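Local coordinates for UDP-N-acetylglucosamine 4-epimerase (PDB 3M2P), which probably interconverts UDP-N-acetylglucosamine and its 4-epimer as a member of the NAD(P)-dependent epimerase/dehydratase family, and binds UDP, at residues Gln186-Asn192 with Asn248-Pro254; Val235-Ile239 with Asn281-Ala285. All coordinates share one frame; numbering follows the deposited sequence.

Overall arrangement
From the N terminus the chain first builds most of the largely parallel sheet of the Rossmann-type domain, and only then reaches strand 187-189, the first partner of interaction 1. Helix 232-242 follows with the first half of interaction 2. Strand 249-251 then returns to pair with 187-189, closing a loop of 55 intervening residues, and residues 281-285 close a second loop of 41 by packing on the helix. The segments alternate, so the loops cross rather than nest. With centres about 17 Å apart, the contacts share helix 232-242: Leu187 and Leu249 of interaction 1 lie on Ala236, while Val235, Thr238 and Ile239 serve interaction 2. Two strands and two helices are thus tied into one unit.

Interaction 1: residues Gln186-Asn192 with Asn248-Pro254; sequences QLTLHAN and NLLVKNP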
loop_
_atom_site.group_PDB
_atom_site.type_symbol
_atom_site.label_atom_id
_atom_site.label_comp_id
_atom_site.label_asym_id
_atom_site.label_seq_id
_atom_site.Cartn_x
_atom_site.Cartn_y
_atom_site.Cartn_z
ATOM N N GLN A 186 11.077 -6.860 -37.886
ATOM C CA GLN A 186 9.972 -5.932 -37.747
ATOM C C GLN A 186 9.429 -5.879 -36.320
ATOM O O GLN A 186 8.964 -6.888 -35.786
ATOM C CB GLN A 186 8.849 -6.266 -38.726
ATOM C CG GLN A 186 7.868 -5.121 -38.907
ATOM C CD GLN A 186 6.833 -5.391 -39.980
ATOM O OE1 GLN A 186 6.359 -6.525 -40.129
ATOM N NE2 GLN A 186 6.469 -4.346 -40.737
ATOM N N LEU A 187 9.501 -4.696 -35.712
ATOM C CA LEU A 187 8.782 -4.407 -34.473
ATOM C C LEU A 187 7.295 -4.179 -34.770
ATOM O O LEU A 187 6.941 -3.552 -35.773
ATOM C CB LEU A 187 9.360 -3.166 -33.796
ATOM C CG LEU A 187 10.612 -3.306 -32.932
ATOM C CD1 LEU A 187 11.582 -4.323 -33.502
ATOM C CD2 LEU A 187 11.277 -1.956 -32.754
ATOM N N THR A 188 6.426 -4.693 -33.901
ATOM C CA THR A 188 4.987 -4.510 -34.059
ATOM C C THR A 188 4.388 -3.881 -32.809
ATOM O O THR A 188 4.972 -3.950 -31.730
ATOM C CB THR A 188 4.263 -5.839 -34.347
ATOM O OG1 THR A 188 4.473 -6.749 -33.262
ATOM C CG2 THR A 188 4.775 -6.464 -35.622
ATOM N N LEU A 189 3.227 -3.255 -32.966
ATOM C CA LEU A 189 2.489 -2.702 -31.847
ATOM C C LEU A 189 1.066 -3.159 -32.024
ATOM O O LEU A 189 0.493 -2.918 -33.075
ATOM C CB LEU A 189 2.535 -1.175 -31.888
ATOM C CG LEU A 189 3.858 -0.450 -31.600
ATOM C CD1 LEU A 189 3.765 0.982 -32.050
ATOM C CD2 LEU A 189 4.231 -0.506 -30.132
ATOM N N HIS A 190 0.486 -3.815 -31.023
ATOM C CA HIS A 190 -0.879 -4.322 -31.161
ATOM C C HIS A 190 -1.808 -3.310 -31.816
ATOM O O HIS A 190 -2.502 -3.621 -32.781
ATOM C CB HIS A 190 -1.482 -4.752 -29.820
ATOM C CG HIS A 190 -2.842 -5.369 -29.954
ATOM N ND1 HIS A 190 -4.005 -4.680 -29.679
ATOM C CD2 HIS A 190 -3.224 -6.599 -30.373
ATOM C CE1 HIS A 190 -5.044 -5.462 -29.911
ATOM N NE2 HIS A 190 -4.597 -6.631 -30.332
ATOM N N ALA A 191 -1.832 -2.107 -31.263
ATOM C CA ALA A 191 -2.528 -0.985 -31.881
ATOM C C ALA A 191 -1.759 0.297 -31.564
ATOM O O ALA A 191 -0.734 0.252 -30.889
ATOM C CB ALA A 191 -3.961 -0.897 -31.384
ATOM N N ASN A 192 -2.233 1.431 -32.066
ATOM C CA ASN A 192 -1.635 2.708 -31.704
ATOM C C ASN A 192 -2.154 3.190 -30.366
ATOM O O ASN A 192 -3.293 2.917 -30.001
ATOM C CB ASN A 192 -1.932 3.756 -32.764
ATOM C CG ASN A 192 -0.821 3.890 -33.764
ATOM O OD1 ASN A 192 0.363 3.954 -33.398
ATOM N ND2 ASN A 192 -1.187 3.941 -35.042
ATOM N N ASN A 248 11.326 -0.113 -39.710
ATOM C CA ASN A 248 10.836 -1.468 -39.564
ATOM C C ASN A 248 9.829 -1.571 -38.409
ATOM O O ASN A 248 10.088 -2.236 -37.404
ATOM C CB ASN A 248 12.013 -2.431 -39.371
ATOM C CG ASN A 248 11.718 -3.830 -39.894
ATOM O OD1 ASN A 248 10.649 -4.079 -40.461
ATOM N ND2 ASN A 248 12.663 -4.749 -39.712
ATOM N N LEU A 249 8.683 -0.904 -38.552
ATOM C CA LEU A 249 7.621 -0.951 -37.544
ATOM C C LEU A 249 6.252 -1.286 -38.149
ATOM O O LEU A 249 5.846 -0.712 -39.158
ATOM C CB LEU A 249 7.551 0.372 -36.780
ATOM C CG LEU A 249 6.428 0.584 -35.761
ATOM C CD1 LEU A 249 6.461 -0.444 -34.626
ATOM C CD2 LEU A 249 6.507 1.997 -35.209
ATOM N N LEU A 250 5.546 -2.220 -37.523
ATOM C CA LEU A 250 4.244 -2.660 -37.997
ATOM C C LEU A 250 3.214 -2.377 -36.914
ATOM O O LEU A 250 3.437 -2.678 -35.748
ATOM C CB LEU A 250 4.292 -4.167 -38.281
ATOM C CG LEU A 250 3.221 -4.944 -39.065
ATOM C CD1 LEU A 250 1.799 -4.592 -38.650
ATOM C CD2 LEU A 250 3.414 -4.756 -40.558
ATOM N N VAL A 251 2.087 -1.790 -37.287
ATOM C CA VAL A 251 0.966 -1.711 -36.363
ATOM C C VAL A 251 -0.097 -2.746 -36.768
ATOM O O VAL A 251 -0.753 -2.610 -37.811
ATOM C CB VAL A 251 0.374 -0.297 -36.298
ATOM C CG1 VAL A 251 -0.801 -0.266 -35.336
ATOM C CG2 VAL A 251 1.435 0.685 -35.858
ATOM N N LYS A 252 -0.245 -3.780 -35.937
ATOM C CA LYS A 252 -1.100 -4.933 -36.236
ATOM C C LYS A 252 -2.586 -4.617 -36.464
ATOM O O LYS A 252 -3.203 -5.186 -37.359
ATOM C CB LYS A 252 -0.944 -6.010 -35.153
ATOM C CG LYS A 252 0.387 -6.762 -35.211
ATOM C CD LYS A 252 0.809 -7.288 -33.847
ATOM C CE LYS A 252 0.233 -8.651 -33.542
ATOM N NZ LYS A 252 0.438 -9.049 -32.108
ATOM N N ASN A 253 -3.151 -3.717 -35.663
ATOM C CA ASN A 253 -4.580 -3.402 -35.721
ATOM C C ASN A 253 -4.867 -1.909 -35.777
ATOM O O ASN A 253 -4.091 -1.097 -35.270
ATOM C CB ASN A 253 -5.303 -3.975 -34.502
ATOM C CG ASN A 253 -5.374 -5.483 -34.513
ATOM O OD1 ASN A 253 -5.721 -6.099 -35.523
ATOM N ND2 ASN A 253 -5.071 -6.088 -33.374
ATOM N N PRO A 254 -5.992 -1.534 -36.398
ATOM C CA PRO A 254 -6.387 -0.119 -36.428
ATOM C C PRO A 254 -6.985 0.301 -35.094
ATOM O O PRO A 254 -7.269 -0.565 -34.266
ATOM C CB PRO A 254 -7.456 -0.077 -37.529
ATOM C CG PRO A 254 -7.221 -1.319 -38.338
ATOM C CD PRO A 254 -6.786 -2.342 -37.339
#
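The carbonyl oxygen of Leu250 accepts Leu189 N at 2.8 Å, almost in line with the C=O bond (C=O...N 165°), and the CA-H of Thr188 also points at it. The carbonyl of Leu187 is held alike, by Leu250 N, with the CA-H of Leu249 directed at it. Such pairs illustrate parallel pairing: Leu187 bonds to Asn248 and Leu250, Leu189 to Leu250 and Lys252, and the ladder runs from Leu187 N to Asn248 O (3.0 Å) up to Lys252 N to Leu189 O (3.1 Å). A weak bond from Asn253 N to His190 O prolongs it.

Thr188 and Leu250 run abreast off the same face, with Thr188 CG2 3.5 Å from Leu250 CB. Gln186 reaches over Leu250. Its chain is extended, with CG opposite the backbone N (chi1 -163°), which brings the amide across the flank of Leu250. At the far end the aliphatic part of Lys252, with a kink in the middle of its chain, passes Thr188, its CD 3.7 Å from Thr188 OG1. On the face of Leu187, Leu189, Leu249 and Val251, CD1 of Leu249 reaches both CG and CD1 of Leu189, the first at 4.0 Å, and also meets CB of Leu187. At the strand entrance the Asn248 amide lies beside Gln186, while its ND2 bonds to Asn245 OD1.

The two strands form a small parallel sheet of their own, separate from the large one. The face of Leu187, Leu189, Leu249 and Val251 rests on helix 173-182, where Leu187 and Leu189 meet Phe177, and on helix 232-242, where Leu249 meets Tyr233 and Asn237.

Interaction 2: residues Val235-Ile239 with Asn281-Ala285; sequences VANTI and NFATA
Phe282 and Ala283, in the first turn of helix 282-293, pack against Val235, Thr238 and Ile239 of helix 232-242. This is helix-on-helix packing in the C-terminal part of the chain, a region that in extended short-chain dehydrogenase/reductase relatives generally forms the smaller, substrate-binding domain.

Apolar contacts make up the interface, and no hydrogen bond crosses it. The Phe282 ring supplies most of them. With CG opposite the backbone N (chi1 -165°), the ring reaches across to the other helix, where it meets three residues on one side of the helix. Thr238 CB lies in the ring plane, at the edge, 3.9 Å from Phe282 CD1. Ile239 CD1 is also at the edge, 4.2 Å from Phe282 CZ. Val235 arrives obliquely instead, its CG1 3.6 Å from the same CZ and its side chain at about a right angle to that of the phenylalanine. Outside the two segments, Tyr164 makes a T-shaped (edge-to-face) stack with Phe282, and Ile174 of helix 173-182 adds to the ring's surroundings.

A methyl contact closes the approach where the backbones are nearest: Thr238 CG2 touches both CA and CB of Ala283. The threonine hydroxyl bonds back to Glu234 O within its own helix.

The other polar feature is the N-cap of helix 282-293: Asn281 OD1 accepts from Thr284 N at 2.9 Å, N-H...O 154°.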
loop_
_atom_site.group_PDB
_atom_site.type_symbol
_atom_site.label_atom_id
_atom_site.label_comp_id
_atom_site.label_asym_id
_atom_site.label_seq_id
_atom_site.Cartn_x
_atom_site.Cartn_y
_atom_site.Cartn_z
ATOM N N VAL A 235 8.988 4.819 -28.500
ATOM C CA VAL A 235 9.950 3.813 -28.043
ATOM C C VAL A 235 10.475 2.982 -29.215
ATOM O O VAL A 235 11.677 2.917 -29.453
ATOM C CB VAL A 235 9.326 2.867 -26.968
ATOM C CG1 VAL A 235 10.332 1.826 -26.487
ATOM C CG2 VAL A 235 8.789 3.652 -25.796
ATOM N N ALA A 236 9.563 2.355 -29.952
ATOM C CA ALA A 236 9.926 1.507 -31.086
ATOM C C ALA A 236 10.798 2.228 -32.103
ATOM O O ALA A 236 11.819 1.700 -32.527
ATOM C CB ALA A 236 8.683 0.964 -31.753
ATOM N N ASN A 237 10.385 3.435 -32.489
ATOM C CA ASN A 237 11.139 4.267 -33.427
ATOM C C ASN A 237 12.574 4.531 -32.971
ATOM O O ASN A 237 13.532 4.347 -33.727
ATOM C CB ASN A 237 10.446 5.616 -33.621
ATOM C CG ASN A 237 9.121 5.506 -34.345
ATOM O OD1 ASN A 237 8.808 4.480 -34.960
ATOM N ND2 ASN A 237 8.333 6.576 -34.282
ATOM N N THR A 238 12.711 4.991 -31.734
ATOM C CA THR A 238 14.006 5.324 -31.178
ATOM C C THR A 238 14.905 4.097 -31.141
ATOM O O THR A 238 16.085 4.173 -31.474
ATOM C CB THR A 238 13.860 5.923 -29.772
ATOM O OG1 THR A 238 13.018 7.086 -29.830
ATOM C CG2 THR A 238 15.226 6.293 -29.196
ATOM N N ILE A 239 14.355 2.958 -30.741
ATOM C CA ILE A 239 15.132 1.724 -30.781
ATOM C C ILE A 239 15.506 1.382 -32.222
ATOM O O ILE A 239 16.670 1.082 -32.511
ATOM C CB ILE A 239 14.399 0.548 -30.109
ATOM C CG1 ILE A 239 14.428 0.731 -28.590
ATOM C CG2 ILE A 239 15.049 -0.768 -30.502
ATOM C CD1 ILE A 239 13.389 -0.074 -27.827
ATOM N N ASN A 281 18.971 10.195 -21.669
ATOM C CA ASN A 281 17.584 10.285 -22.103
ATOM C C ASN A 281 17.359 9.068 -22.987
ATOM O O ASN A 281 18.331 8.405 -23.365
ATOM C CB ASN A 281 17.309 11.592 -22.846
ATOM C CG ASN A 281 18.084 11.710 -24.151
ATOM O OD1 ASN A 281 18.784 10.787 -24.564
ATOM N ND2 ASN A 281 17.954 12.856 -24.807
ATOM N N PHE A 282 16.109 8.745 -23.315
ATOM C CA PHE A 282 15.852 7.437 -23.926
ATOM C C PHE A 282 16.782 7.102 -25.093
ATOM O O PHE A 282 17.316 5.999 -25.148
ATOM C CB PHE A 282 14.391 7.248 -24.328
ATOM C CG PHE A 282 14.035 5.817 -24.605
ATOM C CD1 PHE A 282 13.785 5.382 -25.898
ATOM C CD2 PHE A 282 13.974 4.892 -23.572
ATOM C CE1 PHE A 282 13.465 4.058 -26.148
ATOM C CE2 PHE A 282 13.653 3.559 -23.820
ATOM C CZ PHE A 282 13.401 3.145 -25.106
ATOM N N ALA A 283 16.989 8.062 -25.998
ATOM C CA ALA A 283 17.780 7.839 -27.220
ATOM C C ALA A 283 19.267 7.654 -26.944
ATOM O O ALA A 283 19.936 6.848 -27.593
ATOM C CB ALA A 283 17.559 8.974 -28.230
ATOM N N THR A 284 19.774 8.415 -25.981
ATOM C CA THR A 284 21.167 8.329 -25.561
ATOM C C THR A 284 21.438 6.995 -24.879
ATOM O O THR A 284 22.470 6.367 -25.104
ATOM C CB THR A 284 21.502 9.467 -24.580
ATOM O OG1 THR A 284 21.783 10.664 -25.315
ATOM C CG2 THR A 284 22.697 9.110 -23.737
ATOM N N ALA A 285 20.488 6.571 -24.053
ATOM C CA ALA A 285 20.585 5.326 -23.301
ATOM C C ALA A 285 20.621 4.104 -24.208
ATOM O O ALA A 285 21.404 3.179 -24.014
ATOM C CB ALA A 285 19.416 5.224 -22.349
#